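PDB 1YT8: thiosulfate sulfurtransferase from Pseudomonas aeruginosa, which probably transfers a sulfur atom from thiosulfate to cyanide and contains four rhodanese-like domains. Local coordinates for residues Pro40-Asn45 against His524-Ile529; Pro115-Gly120 against Leu508-Gly513; Gly308-Glu313 against Ser340-Met345. All coordinates share one frame; numbering follows the deposited sequence.

Interaction 1: residues Pro40-Asn45 against His524-Ile529; sequences PLFAAN and HGFFVI
The outer rim of the Phe-42 ring presses against His-524, and this is the tight part of the contact: CZ of Phe-42 lies 3.7 Å from CA of His-524, and CE2 of Phe-42 sits equally near that same CA. His-524 CB meets the ring at its edge, in the ring plane, with the two side chains crossing obliquely. With CG anti to its carbonyl carbon (chi1 -68°), Phe-42 is sent out from the type I turn of Pro-40 to Ala-43, which is closed by a bond from Ala-43 N to Pro-40 O. That turn leads into strand 44-45, an outermost strand of the parallel five-stranded sheet of the first rhodanese-like domain, so the C-terminal tail is met by a loop at the margin of this alpha/beta fold. Two touches are looser: CD2 of Leu-41 stands 4.2 Å from CB of His-524, and CZ of Phe-42 reaches the Phe-526 ring obliquely, 4.2 Å from CE1 of Phe-526. Leu-41 CG also covers one face of the Phe-42 ring near the rim. The tail is folded on itself: His-524 CB lies over the centre of one Phe-526 face, and Phe-526 N donates to His-524 ND1 at 2.9 Å and 164°, 8° out of the imidazole plane, which fixes the rotation of that ring. Phe-42, His-524 and Phe-526 keep some solvent exposure, whereas Leu-41 is buried against Leu-518 of helix 514-521 and Val-114 and Pro-115 of helix 114-127.

Interaction 2: residues Pro115-Gly120 against Leu508-Gly513; sequences PSKAFG and LDWEFG
This is a small, buried helix-to-helix contact made by side chains alone, between helix 114-127, which follows the first rhodanese-like domain's parallel alpha/beta sheet in the chain, and the last turn of helix 501-512 near the C terminus. Only 111 Å² is covered, both sides summed, and Lys-117 supplies half of it. Its aliphatic chain, extended beyond CG, crosses the Trp-510 side chain at about a right angle. CD of Lys-117 lies 3.8 Å from CH2 of Trp-510, in the plane of the indole, so the methylene meets the ring edge rather than a face. Trp-510 arrives there with CG anti to its backbone N (chi1 166°), which carries the six-membered ring toward helix 114-127. The ammonium end passes beyond the indole to a salt bridge with Asp-111 and a hydrogen bond with Tyr-507 OH. Glu-511 flanks the same lysine and also touches Thr-197 and Arg-196, its side chain about 5 Å from a bound sulfite. Its carboxylate may still stabilise the lysine charge at longer range, since NZ of Lys-117 and OE2 of Glu-511 are 5.4 Å apart; the nearer approach is from CD of Lys-117 to OE2 of Glu-511, 4.2 Å.

Interaction 3: residues Gly308-Glu313 against Ser340-Met345; sequences GQLVQE and SWLAQM
Val-311 and Leu-342, the residues with most surface buried by this contact, centre an apolar seam between two helices of the third rhodanese-like domain, 307-312 and 334-344, which accompany its parallel five-stranded sheet. Their CA atoms, 6.6 Å apart, are the nearest pair of CA atoms across the two segments. Val-311 is gripped by both of its methyls: CG1 lies 4.0 Å from CB of Trp-341, and CG2 is almost as near to that same CB. Chi1 of 174° places CG1 anti to the backbone N and CG2 anti to the carbonyl carbon, so both methyls can face Trp-341 CB. The Trp-341 indole then turns away from the seam, where NE1 bonds to Ser-205 OG. Leu-342, the next residue after Trp-341, meets CD2 of Leu-310 with its CD1 at 3.8 Å, the two leucine side chains crossing at about a right angle. Met-345, a selenomethionine just past the helix end, bends at chi3 (-76°) and brings its CE to 3.9 Å from CG1 of Val-311. Gln-312, whose CB is directed away from helix 334-344, belongs to the sulfite pocket and touches Thr-197 and Arg-198. Within helix 334-344, Ser-340 O accepts from both Gln-344 N and Gln-344 NE2, which approach from opposite faces of its carbonyl plane. Beside the apolar seam, the selenomethionine methyl also reaches backbone: CE of Met-345 stands 3.7 Å from O of Val-311.

Overall arrangement
From the N terminus, residues 40-45 open the loop that interaction 1 closes at 524-529, 479 residues on. Inside it, interaction 2 joins 115-120 to 508-513, and inside that interaction 3 closes a short loop within the third rhodanese-like domain; the three are nested and none cross. Their centres lie about 11 to 14 Å apart and each pair is in direct contact. Phe-526 packs edge-to-face with Phe-119 between interactions 1 and 2. Phe-527 N to Gln-344 O, 3.0 Å, ties the C-terminal tail to helix 334-344, and Ser-116 OG to Val-311 O, 2.9 Å, ties helix 114-127 to helix 307-312. The first domain, the third and the C-terminal segment thereby meet around helix 114-127.

Interaction 1: residues Pro40-Asn45 against His524-Ile529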
loop_
_atom_site.group_PDB
_atom_site.type_symbol
_atom_site.label_atom_id
_atom_site.label_comp_id
_atom_site.label_asym_id
_atom_site.label_seq_id
_atom_site.Cartn_x
_atom_site.Cartn_y
_atom_site.Cartn_z
ATOM N N PRO A 40 2.343 -9.770 13.224
ATOM C CA PRO A 40 3.761 -10.106 13.066
ATOM C C PRO A 40 4.388 -9.156 12.050
ATOM O O PRO A 40 3.705 -8.657 11.156
ATOM C CB PRO A 40 3.718 -11.549 12.565
ATOM C CG PRO A 40 2.481 -12.088 13.225
ATOM C CD PRO A 40 1.498 -10.958 13.016
ATOM N N LEU A 41 5.685 -8.918 12.185
ATOM C CA LEU A 41 6.402 -8.008 11.293
ATOM C C LEU A 41 6.141 -8.185 9.798
ATOM O O LEU A 41 5.869 -7.209 9.090
ATOM C CB LEU A 41 7.907 -8.114 11.553
ATOM C CG LEU A 41 8.821 -7.228 10.704
ATOM C CD1 LEU A 41 8.380 -5.768 10.819
ATOM C CD2 LEU A 41 10.262 -7.391 11.186
ATOM N N PHE A 42 6.217 -9.422 9.316
ATOM C CA PHE A 42 6.025 -9.681 7.896
ATOM C C PHE A 42 4.654 -10.185 7.481
ATOM O O PHE A 42 4.470 -10.681 6.361
ATOM C CB PHE A 42 7.137 -10.610 7.397
ATOM C CG PHE A 42 8.489 -9.954 7.394
ATOM C CD1 PHE A 42 8.757 -8.909 6.513
ATOM C CD2 PHE A 42 9.456 -10.306 8.333
ATOM C CE1 PHE A 42 9.968 -8.213 6.570
ATOM C CE2 PHE A 42 10.669 -9.618 8.400
ATOM C CZ PHE A 42 10.926 -8.568 7.517
ATOM N N ALA A 43 3.684 -10.036 8.375
ATOM C CA ALA A 43 2.324 -10.438 8.064
ATOM C C ALA A 43 1.738 -9.369 7.145
ATOM O O ALA A 43 1.831 -8.171 7.427
ATOM C CB ALA A 43 1.494 -10.547 9.344
ATOM N N ALA A 44 1.157 -9.806 6.036
ATOM C CA ALA A 44 0.537 -8.898 5.086
ATOM C C ALA A 44 -0.955 -8.927 5.369
ATOM O O ALA A 44 -1.510 -9.984 5.665
ATOM C CB ALA A 44 0.812 -9.359 3.656
ATOM N N ASN A 45 -1.608 -7.773 5.285
ATOM C CA ASN A 45 -3.037 -7.726 5.549
ATOM C C ASN A 45 -3.858 -7.876 4.274
ATOM O O ASN A 45 -3.774 -7.052 3.369
ATOM C CB ASN A 45 -3.400 -6.415 6.257
ATOM C CG ASN A 45 -4.875 -6.332 6.627
ATOM O OD1 ASN A 45 -5.481 -7.315 7.059
ATOM N ND2 ASN A 45 -5.451 -5.147 6.484
ATOM N N HIS A 524 14.303 -10.023 10.056
ATOM C CA HIS A 524 14.261 -9.094 8.927
ATOM C C HIS A 524 15.409 -9.177 7.920
ATOM O O HIS A 524 15.184 -9.100 6.713
ATOM C CB HIS A 524 14.128 -7.658 9.459
ATOM C CG HIS A 524 15.192 -7.277 10.441
ATOM N ND1 HIS A 524 16.453 -6.882 10.055
ATOM C CD2 HIS A 524 15.186 -7.248 11.795
ATOM C CE1 HIS A 524 17.181 -6.624 11.128
ATOM N NE2 HIS A 524 16.435 -6.839 12.198
ATOM N N GLY A 525 16.636 -9.332 8.404
ATOM C CA GLY A 525 17.767 -9.410 7.493
ATOM C C GLY A 525 18.103 -8.089 6.813
ATOM O O GLY A 525 18.764 -8.070 5.775
ATOM N N PHE A 526 17.649 -6.980 7.388
ATOM C CA PHE A 526 17.928 -5.663 6.814
ATOM C C PHE A 526 19.393 -5.292 7.000
ATOM O O PHE A 526 20.034 -5.733 7.948
ATOM C CB PHE A 526 17.133 -4.549 7.515
ATOM C CG PHE A 526 15.640 -4.679 7.421
ATOM C CD1 PHE A 526 15.037 -5.467 6.446
ATOM C CD2 PHE A 526 14.830 -3.949 8.291
ATOM C CE1 PHE A 526 13.642 -5.523 6.335
ATOM C CE2 PHE A 526 13.434 -3.998 8.187
ATOM C CZ PHE A 526 12.843 -4.788 7.204
ATOM N N PHE A 527 19.903 -4.460 6.101
ATOM C CA PHE A 527 21.265 -3.944 6.198
ATOM C C PHE A 527 21.229 -2.560 5.554
ATOM O O PHE A 527 20.355 -2.282 4.734
ATOM C CB PHE A 527 22.284 -4.875 5.507
ATOM C CG PHE A 527 22.114 -4.992 4.016
ATOM C CD1 PHE A 527 22.712 -4.075 3.158
ATOM C CD2 PHE A 527 21.356 -6.026 3.471
ATOM C CE1 PHE A 527 22.557 -4.185 1.775
ATOM C CE2 PHE A 527 21.194 -6.144 2.096
ATOM C CZ PHE A 527 21.793 -5.225 1.243
ATOM N N VAL A 528 22.148 -1.685 5.951
ATOM C CA VAL A 528 22.200 -0.334 5.408
ATOM C C VAL A 528 23.594 -0.082 4.834
ATOM O O VAL A 528 24.591 -0.151 5.556
ATOM C CB VAL A 528 21.903 0.713 6.507
ATOM C CG1 VAL A 528 21.770 2.096 5.891
ATOM C CG2 VAL A 528 20.623 0.331 7.257
ATOM N N ILE A 529 23.660 0.199 3.536
ATOM C CA ILE A 529 24.940 0.438 2.877
ATOM C C ILE A 529 25.599 1.747 3.283
ATOM O O ILE A 529 24.938 2.676 3.758
ATOM C CB ILE A 529 24.810 0.431 1.330
ATOM C CG1 ILE A 529 23.997 1.638 0.858
ATOM C CG2 ILE A 529 24.160 -0.868 0.869
ATOM C CD1 ILE A 529 23.944 1.779 -0.656
#

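Interaction 2: residues Pro115-Gly120 against Leu508-Gly513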
loop_
_atom_site.group_PDB
_atom_site.type_symbol
_atom_site.label_atom_id
_atom_site.label_comp_id
_atom_site.label_asym_id
_atom_site.label_seq_id
_atom_site.Cartn_x
_atom_site.Cartn_y
_atom_site.Cartn_z
ATOM N N PRO A 115 7.461 -3.087 8.119
ATOM C CA PRO A 115 8.835 -3.355 7.677
ATOM C C PRO A 115 9.461 -2.107 7.049
ATOM O O PRO A 115 10.609 -1.754 7.341
ATOM C CB PRO A 115 8.656 -4.484 6.666
ATOM C CG PRO A 115 7.482 -5.242 7.225
ATOM C CD PRO A 115 6.534 -4.118 7.617
ATOM N N SER A 116 8.697 -1.436 6.194
ATOM C CA SER A 116 9.176 -0.229 5.528
ATOM C C SER A 116 9.508 0.896 6.502
ATOM O O SER A 116 10.536 1.567 6.365
ATOM C CB SER A 116 8.136 0.270 4.521
ATOM O OG SER A 116 7.915 -0.680 3.495
ATOM N N LYS A 117 8.636 1.109 7.483
ATOM C CA LYS A 117 8.848 2.174 8.456
ATOM C C LYS A 117 9.958 1.854 9.450
ATOM O O LYS A 117 10.734 2.734 9.829
ATOM C CB LYS A 117 7.544 2.472 9.194
ATOM C CG LYS A 117 6.424 2.903 8.267
ATOM C CD LYS A 117 5.123 3.096 9.019
ATOM C CE LYS A 117 4.027 3.576 8.084
ATOM N NZ LYS A 117 2.734 3.727 8.812
ATOM N N ALA A 118 10.025 0.597 9.877
ATOM C CA ALA A 118 11.060 0.174 10.810
ATOM C C ALA A 118 12.406 0.294 10.102
ATOM O O ALA A 118 13.408 0.693 10.704
ATOM C CB ALA A 118 10.814 -1.263 11.247
ATOM N N PHE A 119 12.429 -0.052 8.818
ATOM C CA PHE A 119 13.663 0.051 8.045
ATOM C C PHE A 119 14.112 1.510 7.982
ATOM O O PHE A 119 15.302 1.806 8.072
ATOM C CB PHE A 119 13.473 -0.469 6.616
ATOM C CG PHE A 119 14.682 -0.255 5.741
ATOM C CD1 PHE A 119 15.852 -0.977 5.961
ATOM C CD2 PHE A 119 14.666 0.701 4.732
ATOM C CE1 PHE A 119 16.998 -0.747 5.188
ATOM C CE2 PHE A 119 15.804 0.941 3.953
ATOM C CZ PHE A 119 16.975 0.211 4.186
ATOM N N GLY A 120 13.154 2.420 7.822
ATOM C CA GLY A 120 13.490 3.831 7.759
ATOM C C GLY A 120 14.213 4.292 9.012
ATOM O O GLY A 120 15.183 5.058 8.946
ATOM N N LEU A 508 4.835 9.233 16.411
ATOM C CA LEU A 508 6.276 9.464 16.441
ATOM C C LEU A 508 6.931 8.603 17.520
ATOM O O LEU A 508 7.997 8.018 17.300
ATOM C CB LEU A 508 6.571 10.943 16.712
ATOM C CG LEU A 508 6.051 11.958 15.688
ATOM C CD1 LEU A 508 6.418 13.362 16.151
ATOM C CD2 LEU A 508 6.647 11.674 14.306
ATOM N N ASP A 509 6.293 8.530 18.685
ATOM C CA ASP A 509 6.825 7.732 19.783
ATOM C C ASP A 509 6.894 6.269 19.371
ATOM O O ASP A 509 7.829 5.558 19.732
ATOM C CB ASP A 509 5.958 7.862 21.038
ATOM C CG ASP A 509 5.949 9.267 21.606
ATOM O OD1 ASP A 509 6.955 9.987 21.450
ATOM O OD2 ASP A 509 4.934 9.648 22.225
ATOM N N TRP A 510 5.893 5.818 18.619
ATOM C CA TRP A 510 5.870 4.440 18.155
ATOM C C TRP A 510 7.069 4.178 17.239
ATOM O O TRP A 510 7.766 3.175 17.391
ATOM C CB TRP A 510 4.563 4.146 17.411
ATOM C CG TRP A 510 4.598 2.864 16.633
ATOM C CD1 TRP A 510 4.609 1.594 17.134
ATOM C CD2 TRP A 510 4.683 2.737 15.209
ATOM N NE1 TRP A 510 4.696 0.681 16.109
ATOM C CE2 TRP A 510 4.743 1.357 14.916
ATOM C CE3 TRP A 510 4.714 3.658 14.152
ATOM C CZ2 TRP A 510 4.837 0.871 13.609
ATOM C CZ3 TRP A 510 4.807 3.176 12.849
ATOM C CH2 TRP A 510 4.866 1.792 12.590
ATOM N N GLU A 511 7.321 5.081 16.296
ATOM C CA GLU A 511 8.449 4.896 15.387
ATOM C C GLU A 511 9.778 4.916 16.141
ATOM O O GLU A 511 10.723 4.222 15.764
ATOM C CB GLU A 511 8.431 5.959 14.277
ATOM C CG GLU A 511 7.203 5.845 13.369
ATOM C CD GLU A 511 7.267 6.727 12.131
ATOM O OE1 GLU A 511 7.582 7.928 12.258
ATOM O OE2 GLU A 511 6.980 6.219 11.027
ATOM N N PHE A 512 9.834 5.689 17.222
ATOM C CA PHE A 512 11.039 5.795 18.047
ATOM C C PHE A 512 11.448 4.443 18.639
ATOM O O PHE A 512 12.619 4.221 18.956
ATOM C CB PHE A 512 10.797 6.789 19.188
ATOM C CG PHE A 512 12.011 7.047 20.051
ATOM C CD1 PHE A 512 13.026 7.896 19.617
ATOM C CD2 PHE A 512 12.136 6.439 21.300
ATOM C CE1 PHE A 512 14.151 8.139 20.415
ATOM C CE2 PHE A 512 13.256 6.674 22.106
ATOM C CZ PHE A 512 14.264 7.527 21.661
ATOM N N GLY A 513 10.486 3.538 18.791
ATOM C CA GLY A 513 10.801 2.241 19.365
ATOM C C GLY A 513 10.940 1.088 18.385
ATOM O O GLY A 513 11.151 -0.052 18.803
#

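Interaction 3: residues Gly308-Glu313 against Ser340-Met345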
loop_
_atom_site.group_PDB
_atom_site.type_symbol
_atom_site.label_atom_id
_atom_site.label_comp_id
_atom_site.label_asym_id
_atom_site.label_seq_id
_atom_site.Cartn_x
_atom_site.Cartn_y
_atom_site.Cartn_z
ATOM N N GLY A 308 8.604 5.570 -4.793
ATOM C CA GLY A 308 8.525 6.016 -3.411
ATOM C C GLY A 308 7.526 5.227 -2.585
ATOM O O GLY A 308 7.785 4.891 -1.429
ATOM N N GLN A 309 6.379 4.930 -3.180
ATOM C CA GLN A 309 5.355 4.169 -2.483
ATOM C C GLN A 309 5.645 2.671 -2.466
ATOM O O GLN A 309 5.158 1.957 -1.591
ATOM C CB GLN A 309 3.985 4.445 -3.101
ATOM C CG GLN A 309 3.481 5.855 -2.822
ATOM C CD GLN A 309 3.529 6.202 -1.341
ATOM O OE1 GLN A 309 4.426 6.916 -0.884
ATOM N NE2 GLN A 309 2.568 5.683 -0.579
ATOM N N LEU A 310 6.428 2.186 -3.425
ATOM C CA LEU A 310 6.770 0.762 -3.435
ATOM C C LEU A 310 7.676 0.517 -2.228
ATOM O O LEU A 310 7.576 -0.506 -1.543
ATOM C CB LEU A 310 7.508 0.386 -4.722
ATOM C CG LEU A 310 8.054 -1.048 -4.812
ATOM C CD1 LEU A 310 6.925 -2.057 -4.660
ATOM C CD2 LEU A 310 8.755 -1.241 -6.152
ATOM N N VAL A 311 8.554 1.478 -1.966
ATOM C CA VAL A 311 9.475 1.389 -0.845
ATOM C C VAL A 311 8.747 1.606 0.486
ATOM O O VAL A 311 9.111 1.010 1.499
ATOM C CB VAL A 311 10.621 2.421 -1.002
ATOM C CG1 VAL A 311 11.511 2.440 0.246
ATOM C CG2 VAL A 311 11.465 2.058 -2.234
ATOM N N GLN A 312 7.708 2.440 0.471
ATOM C CA GLN A 312 6.931 2.755 1.674
ATOM C C GLN A 312 5.851 1.723 2.035
ATOM O O GLN A 312 5.621 1.456 3.213
ATOM C CB GLN A 312 6.278 4.135 1.512
ATOM C CG GLN A 312 5.356 4.570 2.649
ATOM C CD GLN A 312 6.096 4.906 3.935
ATOM O OE1 GLN A 312 7.326 5.017 3.954
ATOM N NE2 GLN A 312 5.344 5.085 5.016
ATOM N N GLU A 313 5.192 1.148 1.031
ATOM C CA GLU A 313 4.122 0.174 1.277
ATOM C C GLU A 313 4.424 -1.152 0.579
ATOM O O GLU A 313 3.544 -1.758 -0.030
ATOM C CB GLU A 313 2.784 0.722 0.756
ATOM C CG GLU A 313 2.472 2.159 1.172
ATOM C CD GLU A 313 1.119 2.643 0.661
ATOM O OE1 GLU A 313 0.744 2.281 -0.476
ATOM O OE2 GLU A 313 0.435 3.397 1.390
ATOM N N SER A 340 17.756 -0.276 -4.776
ATOM C CA SER A 340 18.783 -0.232 -3.738
ATOM C C SER A 340 18.144 -0.295 -2.350
ATOM O O SER A 340 18.681 -0.925 -1.442
ATOM C CB SER A 340 19.661 1.028 -3.875
ATOM O OG SER A 340 18.995 2.208 -3.464
ATOM N N TRP A 341 16.989 0.348 -2.188
ATOM C CA TRP A 341 16.297 0.331 -0.904
ATOM C C TRP A 341 15.658 -1.034 -0.631
ATOM O O TRP A 341 15.730 -1.551 0.485
ATOM C CB TRP A 341 15.240 1.445 -0.862
ATOM C CG TRP A 341 15.857 2.810 -0.751
ATOM C CD1 TRP A 341 15.660 3.876 -1.584
ATOM C CD2 TRP A 341 16.804 3.240 0.235
ATOM N NE1 TRP A 341 16.432 4.945 -1.176
ATOM C CE2 TRP A 341 17.141 4.579 -0.061
ATOM C CE3 TRP A 341 17.403 2.619 1.345
ATOM C CZ2 TRP A 341 18.052 5.312 0.712
ATOM C CZ3 TRP A 341 18.310 3.348 2.113
ATOM C CH2 TRP A 341 18.624 4.681 1.792
ATOM N N LEU A 342 15.039 -1.621 -1.651
ATOM C CA LEU A 342 14.415 -2.936 -1.501
ATOM C C LEU A 342 15.479 -3.993 -1.169
ATOM O O LEU A 342 15.229 -4.928 -0.405
ATOM C CB LEU A 342 13.664 -3.301 -2.793
ATOM C CG LEU A 342 12.420 -2.438 -3.052
ATOM C CD1 LEU A 342 11.981 -2.547 -4.507
ATOM C CD2 LEU A 342 11.308 -2.866 -2.112
ATOM N N ALA A 343 16.669 -3.835 -1.742
ATOM C CA ALA A 343 17.768 -4.762 -1.487
ATOM C C ALA A 343 18.187 -4.662 -0.019
ATOM O O ALA A 343 18.446 -5.674 0.639
ATOM C CB ALA A 343 18.952 -4.428 -2.396
ATOM N N GLN A 344 18.239 -3.437 0.491
ATOM C CA GLN A 344 18.624 -3.199 1.874
ATOM C C GLN A 344 17.558 -3.708 2.835
ATOM O O GLN A 344 17.833 -3.973 4.006
ATOM C CB GLN A 344 18.914 -1.708 2.080
ATOM C CG GLN A 344 20.220 -1.288 1.391
ATOM C CD GLN A 344 20.460 0.210 1.376
ATOM O OE1 GLN A 344 20.850 0.805 2.379
ATOM N NE2 GLN A 344 20.234 0.825 0.227
HETATM N N MSE A 345 16.340 -3.861 2.329
HETATM C CA MSE A 345 15.256 -4.387 3.142
HETATM C C MSE A 345 15.196 -5.905 2.972
HETATM O O MSE A 345 14.192 -6.544 3.292
HETATM C CB MSE A 345 13.922 -3.737 2.762
HETATM C CG MSE A 345 13.774 -2.324 3.312
HETATM SE SE MSE A 345 11.963 -1.624 3.143
HETATM C CE MSE A 345 11.988 -1.244 1.267
#